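PDB 1G0D: protein-glutamine gamma-glutamyltransferase 2 from Pagrus major, which catalyses the calcium-dependent cross-linking of proteins by joining peptide-bound glutamine to lysine or to other primary amines. Local coordinates for residues A512-Y515 against R519-E522; W236-T241 against C552-H557; T486-I491 against A578-S583. One frame throughout, in Å; residues are numbered along the deposited sequence.

In the fold
Contacts 1 and 3 both reach the same mixed sheet, through strands 502-513 and 573-581, while contact 2 ties a loop just before strand 558-566 of that sheet to the loop following strand 232-234. Contact 3 is buried and wholly apolar, four side chains filling the gap between two sheets. Contacts 1 and 2 are only partly buried and more polar: the first rests on backbone bonds at a strand end, the second on a tyrosine-glutamate hydrogen bond between loops. Arg520 of contact 1 joins them by pairing with Glu237 and Glu238 and bonding Cys552 O, and a probable backbone bond from Leu582 N to His557 O links contacts 2 and 3.

Contact 1: A512-Y515 against R519-E522; sequences AVTY and RRGE
At the mouth of the hairpin connection between antiparallel strands 502-513 and 525-532, Ala512 is bonded through its backbone to two successive residues, Arg520 and Gly521. Ala512 N donates to Gly521 O at 2.8 Å, and Arg520 N returns a bond to Ala512 O at 3.1 Å. Beside these bonds Ala512 CB lies 4.1 Å from Arg520 CB.

Two residues on, Thr514 CG2 presses against Arg520 CD at 3.7 Å, the two side chains crossing at about a right angle. With chi1 at 66°, Thr514 OG1 lies between the backbone N and the carbonyl carbon and is hydrogen-bonded to Leu518 N inside the loop, while CG2 faces the arginine. Arg520 bends at its third torsion (chi3 74°), carrying the guanidinium beyond this contact to salt bridges with Glu237 and Glu238, with NE bonded to Cys552 O.

The chain then delivers Tyr515, important for catalytic activity, stacked on Phe331 and edge-to-face with Trp273, its OH weakly bonded to N of the active-site Cys272: a hairpin connection reaching from a beta domain into the transglutaminase active site.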
loop_
_atom_site.group_PDB
_atom_site.type_symbol
_atom_site.label_atom_id
_atom_site.label_comp_id
_atom_site.label_asym_id
_atom_site.label_seq_id
_atom_site.Cartn_x
_atom_site.Cartn_y
_atom_site.Cartn_z
ATOM N N ALA A 512 -1.072 -11.263 24.845
ATOM C CA ALA A 512 -0.818 -10.120 23.975
ATOM C C ALA A 512 -0.331 -10.686 22.636
ATOM O O ALA A 512 0.189 -11.811 22.575
ATOM C CB ALA A 512 0.227 -9.214 24.577
ATOM N N VAL A 513 -0.498 -9.911 21.568
ATOM C CA VAL A 513 -0.134 -10.356 20.217
ATOM C C VAL A 513 0.308 -9.174 19.317
ATOM O O VAL A 513 0.163 -7.984 19.697
ATOM C CB VAL A 513 -1.372 -11.043 19.612
ATOM C CG1 VAL A 513 -1.924 -10.219 18.502
ATOM C CG2 VAL A 513 -1.061 -12.443 19.168
ATOM N N THR A 514 0.878 -9.492 18.154
ATOM C CA THR A 514 1.269 -8.448 17.191
ATOM C C THR A 514 0.371 -8.673 15.988
ATOM O O THR A 514 -0.174 -9.780 15.820
ATOM C CB THR A 514 2.724 -8.539 16.692
ATOM O OG1 THR A 514 2.902 -9.730 15.921
ATOM C CG2 THR A 514 3.684 -8.522 17.840
ATOM N N TYR A 515 0.198 -7.661 15.139
ATOM C CA TYR A 515 -0.687 -7.879 14.003
ATOM C C TYR A 515 -0.213 -9.073 13.197
ATOM O O TYR A 515 -1.045 -9.854 12.755
ATOM C CB TYR A 515 -0.842 -6.624 13.127
ATOM C CG TYR A 515 0.063 -6.529 11.935
ATOM C CD1 TYR A 515 1.321 -5.940 12.038
ATOM C CD2 TYR A 515 -0.357 -6.953 10.679
ATOM C CE1 TYR A 515 2.144 -5.760 10.914
ATOM C CE2 TYR A 515 0.473 -6.777 9.522
ATOM C CZ TYR A 515 1.718 -6.178 9.662
ATOM O OH TYR A 515 2.537 -5.988 8.569
ATOM N N ARG A 519 3.139 -14.073 18.954
ATOM C CA ARG A 519 2.729 -14.235 20.343
ATOM C C ARG A 519 3.705 -13.506 21.271
ATOM O O ARG A 519 4.923 -13.603 21.099
ATOM C CB ARG A 519 2.693 -15.717 20.664
ATOM C CG ARG A 519 1.874 -16.059 21.878
ATOM C CD ARG A 519 2.127 -17.513 22.342
ATOM N NE ARG A 519 3.526 -17.772 22.705
ATOM C CZ ARG A 519 4.283 -18.741 22.174
ATOM N NH1 ARG A 519 3.783 -19.564 21.243
ATOM N NH2 ARG A 519 5.549 -18.882 22.573
ATOM N N ARG A 520 3.166 -12.761 22.235
ATOM C CA ARG A 520 4.000 -11.999 23.151
ATOM C C ARG A 520 3.826 -12.359 24.612
ATOM O O ARG A 520 4.464 -13.296 25.107
ATOM C CB ARG A 520 3.758 -10.515 22.949
ATOM C CG ARG A 520 4.674 -9.961 21.867
ATOM C CD ARG A 520 4.328 -8.572 21.449
ATOM N NE ARG A 520 4.712 -7.587 22.436
ATOM C CZ ARG A 520 5.919 -7.045 22.484
ATOM N NH1 ARG A 520 6.213 -6.145 23.412
ATOM N NH2 ARG A 520 6.838 -7.421 21.606
ATOM N N GLY A 521 2.970 -11.637 25.320
ATOM C CA GLY A 521 2.772 -11.959 26.726
ATOM C C GLY A 521 1.431 -12.562 27.167
ATOM O O GLY A 521 0.389 -11.890 27.113
ATOM N N GLU A 522 1.462 -13.821 27.624
ATOM C CA GLU A 522 0.259 -14.515 28.095
ATOM C C GLU A 522 -0.232 -13.848 29.387
ATOM O O GLU A 522 0.066 -14.322 30.486
ATOM C CB GLU A 522 0.585 -15.999 28.338
ATOM C CG GLU A 522 -0.367 -16.746 29.274
ATOM C CD GLU A 522 -1.673 -17.157 28.612
ATOM O OE1 GLU A 522 -1.653 -17.912 27.602
ATOM O OE2 GLU A 522 -2.731 -16.720 29.121
#

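Contact 2: W236-T241 against C552-H557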
loop_
_atom_site.group_PDB
_atom_site.type_symbol
_atom_site.label_atom_id
_atom_site.label_comp_id
_atom_site.label_asym_id
_atom_site.label_seq_id
_atom_site.Cartn_x
_atom_site.Cartn_y
_atom_site.Cartn_z
ATOM N N TRP A 236 9.683 -6.641 11.813
ATOM C CA TRP A 236 8.408 -7.148 12.239
ATOM C C TRP A 236 8.128 -7.082 13.710
ATOM O O TRP A 236 6.993 -7.330 14.125
ATOM C CB TRP A 236 8.230 -8.551 11.660
ATOM C CG TRP A 236 8.401 -8.469 10.139
ATOM C CD1 TRP A 236 9.555 -8.670 9.450
ATOM C CD2 TRP A 236 7.450 -7.943 9.171
ATOM N NE1 TRP A 236 9.397 -8.290 8.121
ATOM C CE2 TRP A 236 8.123 -7.842 7.932
ATOM C CE3 TRP A 236 6.110 -7.544 9.242
ATOM C CZ2 TRP A 236 7.505 -7.365 6.783
ATOM C CZ3 TRP A 236 5.496 -7.073 8.087
ATOM C CH2 TRP A 236 6.199 -6.989 6.878
ATOM N N GLU A 237 9.146 -6.735 14.506
ATOM C CA GLU A 237 8.930 -6.573 15.942
ATOM C C GLU A 237 9.666 -5.446 16.625
ATOM O O GLU A 237 10.829 -5.117 16.340
ATOM C CB GLU A 237 9.123 -7.875 16.735
ATOM C CG GLU A 237 7.943 -8.146 17.689
ATOM C CD GLU A 237 8.277 -9.102 18.786
ATOM O OE1 GLU A 237 9.327 -9.761 18.680
ATOM O OE2 GLU A 237 7.494 -9.196 19.750
ATOM N N GLU A 238 8.882 -4.914 17.564
ATOM C CA GLU A 238 9.075 -3.756 18.418
ATOM C C GLU A 238 10.381 -3.049 18.752
ATOM O O GLU A 238 10.419 -1.824 18.636
ATOM C CB GLU A 238 8.221 -3.958 19.651
ATOM C CG GLU A 238 8.639 -3.202 20.791
ATOM C CD GLU A 238 9.341 -4.090 21.737
ATOM O OE1 GLU A 238 10.485 -3.721 22.059
ATOM O OE2 GLU A 238 8.761 -5.144 22.142
ATOM N N PRO A 239 11.438 -3.725 19.217
ATOM C CA PRO A 239 12.563 -2.763 19.422
ATOM C C PRO A 239 13.083 -2.238 18.051
ATOM O O PRO A 239 13.916 -2.867 17.404
ATOM C CB PRO A 239 13.612 -3.572 20.170
ATOM C CG PRO A 239 13.248 -5.003 19.875
ATOM C CD PRO A 239 11.754 -5.093 19.619
ATOM N N TYR A 240 12.563 -1.094 17.610
ATOM C CA TYR A 240 12.926 -0.532 16.311
ATOM C C TYR A 240 14.092 0.374 16.535
ATOM O O TYR A 240 14.103 1.532 16.109
ATOM C CB TYR A 240 11.754 0.268 15.754
ATOM C CG TYR A 240 10.496 -0.548 15.617
ATOM C CD1 TYR A 240 10.371 -1.531 14.629
ATOM C CD2 TYR A 240 9.456 -0.387 16.508
ATOM C CE1 TYR A 240 9.238 -2.329 14.552
ATOM C CE2 TYR A 240 8.323 -1.175 16.440
ATOM C CZ TYR A 240 8.221 -2.138 15.469
ATOM O OH TYR A 240 7.086 -2.912 15.440
ATOM N N THR A 241 15.100 -0.192 17.178
ATOM C CA THR A 241 16.256 0.563 17.591
ATOM C C THR A 241 16.832 1.681 16.751
ATOM O O THR A 241 16.870 2.831 17.220
ATOM C CB THR A 241 17.388 -0.370 18.043
ATOM O OG1 THR A 241 17.628 -1.363 17.048
ATOM C CG2 THR A 241 16.991 -1.050 19.333
ATOM N N CYS A 552 2.878 -6.716 28.241
ATOM C CA CYS A 552 3.018 -7.573 27.064
ATOM C C CYS A 552 2.588 -7.031 25.705
ATOM O O CYS A 552 3.057 -7.473 24.663
ATOM C CB CYS A 552 2.266 -8.888 27.339
ATOM S SG CYS A 552 1.971 -9.326 29.132
ATOM N N VAL A 553 1.685 -6.076 25.733
ATOM C CA VAL A 553 1.135 -5.481 24.538
ATOM C C VAL A 553 2.162 -4.580 23.839
ATOM O O VAL A 553 3.080 -4.099 24.486
ATOM C CB VAL A 553 -0.162 -4.765 24.960
ATOM C CG1 VAL A 553 -0.154 -3.336 24.603
ATOM C CG2 VAL A 553 -1.323 -5.509 24.411
ATOM N N SER A 554 2.013 -4.405 22.516
ATOM C CA SER A 554 2.898 -3.593 21.628
ATOM C C SER A 554 2.237 -2.279 21.156
ATOM O O SER A 554 1.156 -1.904 21.619
ATOM C CB SER A 554 3.234 -4.395 20.362
ATOM O OG SER A 554 4.582 -4.790 20.318
ATOM N N GLU A 555 2.873 -1.622 20.180
ATOM C CA GLU A 555 2.381 -0.360 19.627
ATOM C C GLU A 555 0.953 -0.448 19.099
ATOM O O GLU A 555 0.262 0.567 19.022
ATOM C CB GLU A 555 3.284 0.087 18.496
ATOM C CG GLU A 555 3.269 -0.885 17.346
ATOM C CD GLU A 555 4.550 -1.680 17.228
ATOM O OE1 GLU A 555 4.732 -2.321 16.168
ATOM O OE2 GLU A 555 5.369 -1.663 18.183
ATOM N N HIS A 556 0.511 -1.648 18.729
ATOM C CA HIS A 556 -0.845 -1.807 18.217
ATOM C C HIS A 556 -1.812 -2.150 19.339
ATOM O O HIS A 556 -3.010 -2.226 19.121
ATOM C CB HIS A 556 -0.913 -2.877 17.098
ATOM C CG HIS A 556 -0.472 -2.384 15.737
ATOM N ND1 HIS A 556 -0.049 -1.093 15.501
ATOM C CD2 HIS A 556 -0.350 -3.033 14.552
ATOM C CE1 HIS A 556 0.317 -0.965 14.235
ATOM N NE2 HIS A 556 0.144 -2.129 13.639
ATOM N N HIS A 557 -1.304 -2.370 20.542
ATOM C CA HIS A 557 -2.193 -2.672 21.672
ATOM C C HIS A 557 -3.214 -3.793 21.406
ATOM O O HIS A 557 -4.423 -3.604 21.603
ATOM C CB HIS A 557 -2.955 -1.398 22.088
ATOM C CG HIS A 557 -2.166 -0.138 21.925
ATOM N ND1 HIS A 557 -1.411 0.405 22.943
ATOM C CD2 HIS A 557 -1.974 0.662 20.853
ATOM C CE1 HIS A 557 -0.788 1.482 22.506
ATOM N NE2 HIS A 557 -1.114 1.661 21.238
#
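Tyr240 and Glu555 reach toward each other from opposite directions and meet at their polar ends, in a loop-to-loop junction near the active site, where the Glu555 side chain lies about 6 Å from that of Tyr515. The tyrosine hydroxyl donates to Glu555 OE1, arriving on the syn side of the carboxylate and 21° out of its plane. The separation from Tyr240 OH to Glu555 OE1 is modelled as a short 2.5 Å. The second oxygen lies at the edge of the ring, near its plane, with Glu555 OE2 3.5 Å from Tyr240 CE2. Ring and carboxylate are turned 54° apart, so neither lies flat on the other. Glu555 attains this pose with CG set between its backbone N and carbonyl carbon (chi1 63°), followed by a bend at chi2. Gln271 NE2 also bonds the hydroxyl.

Glu238 comes in alongside with its root: its CB lies 3.8 Å from Ser554 OG and 3.9 Å from Glu555 OE2. The two carboxylates are 6.3 Å apart (Glu238 OE2 to Glu555 OE2), and the salt bridge of Glu238 to Arg520 probably offsets their like charges. Ser554 and Glu555 open a type I turn closed by His557 N on Ser554 O at 2.7 Å.

Tyr240, in the loop before helix 253-261, also packs on Tyr269 of strand 269-270, just ahead of helix 272-286, while the turn leads directly into strand 558-566.

Contact 3: T486-I491 against A578-S583; sequences TDFDVI and ANIPLS
Phe488, with CG between its backbone N and carbonyl carbon (chi1 53°), swings its ring to Leu582, while Ile580, extended at its second torsion (chi2 -176°), sends CD1 straight at Val490. These four side chains form part of the hydrophobic core of a transglutaminase beta domain, in which strands 488-496 and 573-581 belong to two facing sheets. No hydrogen bond crosses between the two segments; their backbones stay apart, with Val490 CA 9.4 Å from Ile580 CA, and side chains alone span the gap.

Leu582 crosses the phenyl ring at a slant, its CD1 3.8 Å from Phe488 CZ and its CG 4.0 Å from Phe488 CE1. Pro482 touches both residues, and Ile559 of strand 558-566 packs on both as well. An alanine in place of Leu582 would remove CG and both methyls, and would probably leave a gap beside the phenyl ring, letting it shift or turn.

Ala578 to Pro581 probably take part in GTP binding, as in related transglutaminases. Val490 and Ile580 meet tip to tip, the tightest approach of the contact, with Val490 CG2 3.4 Å from Ile580 CD1.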
loop_
_atom_site.group_PDB
_atom_site.type_symbol
_atom_site.label_atom_id
_atom_site.label_comp_id
_atom_site.label_asym_id
_atom_site.label_seq_id
_atom_site.Cartn_x
_atom_site.Cartn_y
_atom_site.Cartn_z
ATOM N N THR A 486 -7.248 1.248 30.120
ATOM C CA THR A 486 -8.275 0.744 31.024
ATOM C C THR A 486 -8.344 -0.774 31.272
ATOM O O THR A 486 -7.863 -1.582 30.461
ATOM C CB THR A 486 -9.691 1.236 30.554
ATOM O OG1 THR A 486 -10.165 0.415 29.487
ATOM C CG2 THR A 486 -9.633 2.672 30.046
ATOM N N ASP A 487 -8.925 -1.154 32.414
ATOM C CA ASP A 487 -9.110 -2.563 32.730
ATOM C C ASP A 487 -10.488 -2.828 32.181
ATOM O O ASP A 487 -11.355 -1.976 32.290
ATOM C CB ASP A 487 -9.189 -2.833 34.227
ATOM C CG ASP A 487 -8.214 -2.037 35.043
ATOM O OD1 ASP A 487 -7.038 -1.867 34.642
ATOM O OD2 ASP A 487 -8.651 -1.601 36.128
ATOM N N PHE A 488 -10.740 -4.004 31.633
ATOM C CA PHE A 488 -12.070 -4.238 31.078
ATOM C C PHE A 488 -12.470 -5.684 31.139
ATOM O O PHE A 488 -11.672 -6.544 31.448
ATOM C CB PHE A 488 -12.095 -3.792 29.605
ATOM C CG PHE A 488 -10.991 -4.414 28.765
ATOM C CD1 PHE A 488 -9.746 -3.783 28.640
ATOM C CD2 PHE A 488 -11.179 -5.649 28.142
ATOM C CE1 PHE A 488 -8.702 -4.387 27.914
ATOM C CE2 PHE A 488 -10.143 -6.249 27.423
ATOM C CZ PHE A 488 -8.907 -5.620 27.309
ATOM N N ASP A 489 -13.714 -5.949 30.802
ATOM C CA ASP A 489 -14.183 -7.311 30.806
ATOM C C ASP A 489 -14.428 -7.737 29.377
ATOM O O ASP A 489 -14.747 -6.903 28.517
ATOM C CB ASP A 489 -15.500 -7.443 31.565
ATOM C CG ASP A 489 -15.464 -6.787 32.926
ATOM O OD1 ASP A 489 -16.548 -6.377 33.395
ATOM O OD2 ASP A 489 -14.370 -6.679 33.524
ATOM N N VAL A 490 -14.254 -9.034 29.135
ATOM C CA VAL A 490 -14.494 -9.664 27.840
ATOM C C VAL A 490 -15.395 -10.846 28.169
ATOM O O VAL A 490 -15.026 -11.684 28.978
ATOM C CB VAL A 490 -13.188 -10.260 27.221
ATOM C CG1 VAL A 490 -13.536 -11.068 26.006
ATOM C CG2 VAL A 490 -12.210 -9.156 26.859
ATOM N N ILE A 491 -16.571 -10.932 27.568
ATOM C CA ILE A 491 -17.409 -12.084 27.854
ATOM C C ILE A 491 -17.187 -13.212 26.865
ATOM O O ILE A 491 -16.975 -12.980 25.670
ATOM C CB ILE A 491 -18.888 -11.736 27.837
ATOM C CG1 ILE A 491 -19.146 -10.657 28.853
ATOM C CG2 ILE A 491 -19.718 -12.937 28.185
ATOM C CD1 ILE A 491 -19.147 -9.351 28.198
ATOM N N ALA A 578 -10.562 -14.289 19.255
ATOM C CA ALA A 578 -10.928 -12.901 19.058
ATOM C C ALA A 578 -9.697 -12.059 19.292
ATOM O O ALA A 578 -8.925 -12.340 20.201
ATOM C CB ALA A 578 -12.013 -12.506 20.037
ATOM N N ASN A 579 -9.485 -11.054 18.459
ATOM C CA ASN A 579 -8.342 -10.175 18.654
ATOM C C ASN A 579 -8.904 -8.858 19.044
ATOM O O ASN A 579 -9.705 -8.285 18.308
ATOM C CB ASN A 579 -7.548 -10.007 17.382
ATOM C CG ASN A 579 -6.651 -11.163 17.133
ATOM O OD1 ASN A 579 -5.493 -11.149 17.536
ATOM N ND2 ASN A 579 -7.177 -12.189 16.474
ATOM N N ILE A 580 -8.492 -8.374 20.207
ATOM C CA ILE A 580 -9.006 -7.120 20.675
ATOM C C ILE A 580 -8.040 -5.972 20.500
ATOM O O ILE A 580 -6.979 -5.953 21.093
ATOM C CB ILE A 580 -9.394 -7.210 22.148
ATOM C CG1 ILE A 580 -10.254 -8.449 22.370
ATOM C CG2 ILE A 580 -10.177 -5.974 22.563
ATOM C CD1 ILE A 580 -10.784 -8.607 23.786
ATOM N N PRO A 581 -8.360 -5.031 19.603
ATOM C CA PRO A 581 -7.479 -3.885 19.422
ATOM C C PRO A 581 -7.903 -2.763 20.426
ATOM O O PRO A 581 -9.000 -2.195 20.334
ATOM C CB PRO A 581 -7.696 -3.515 17.954
ATOM C CG PRO A 581 -8.979 -4.167 17.554
ATOM C CD PRO A 581 -9.486 -5.004 18.659
ATOM N N LEU A 582 -7.049 -2.480 21.404
ATOM C CA LEU A 582 -7.359 -1.458 22.398
ATOM C C LEU A 582 -7.075 -0.092 21.752
ATOM O O LEU A 582 -5.972 0.129 21.242
ATOM C CB LEU A 582 -6.495 -1.668 23.653
ATOM C CG LEU A 582 -6.875 -2.657 24.769
ATOM C CD1 LEU A 582 -7.670 -3.771 24.247
ATOM C CD2 LEU A 582 -5.644 -3.228 25.369
ATOM N N SER A 583 -8.058 0.820 21.792
ATOM C CA SER A 583 -7.942 2.142 21.151
ATOM C C SER A 583 -7.058 3.203 21.775
ATOM O O SER A 583 -6.837 3.192 22.971
ATOM C CB SER A 583 -9.337 2.770 20.937
ATOM O OG SER A 583 -10.260 2.537 21.988
#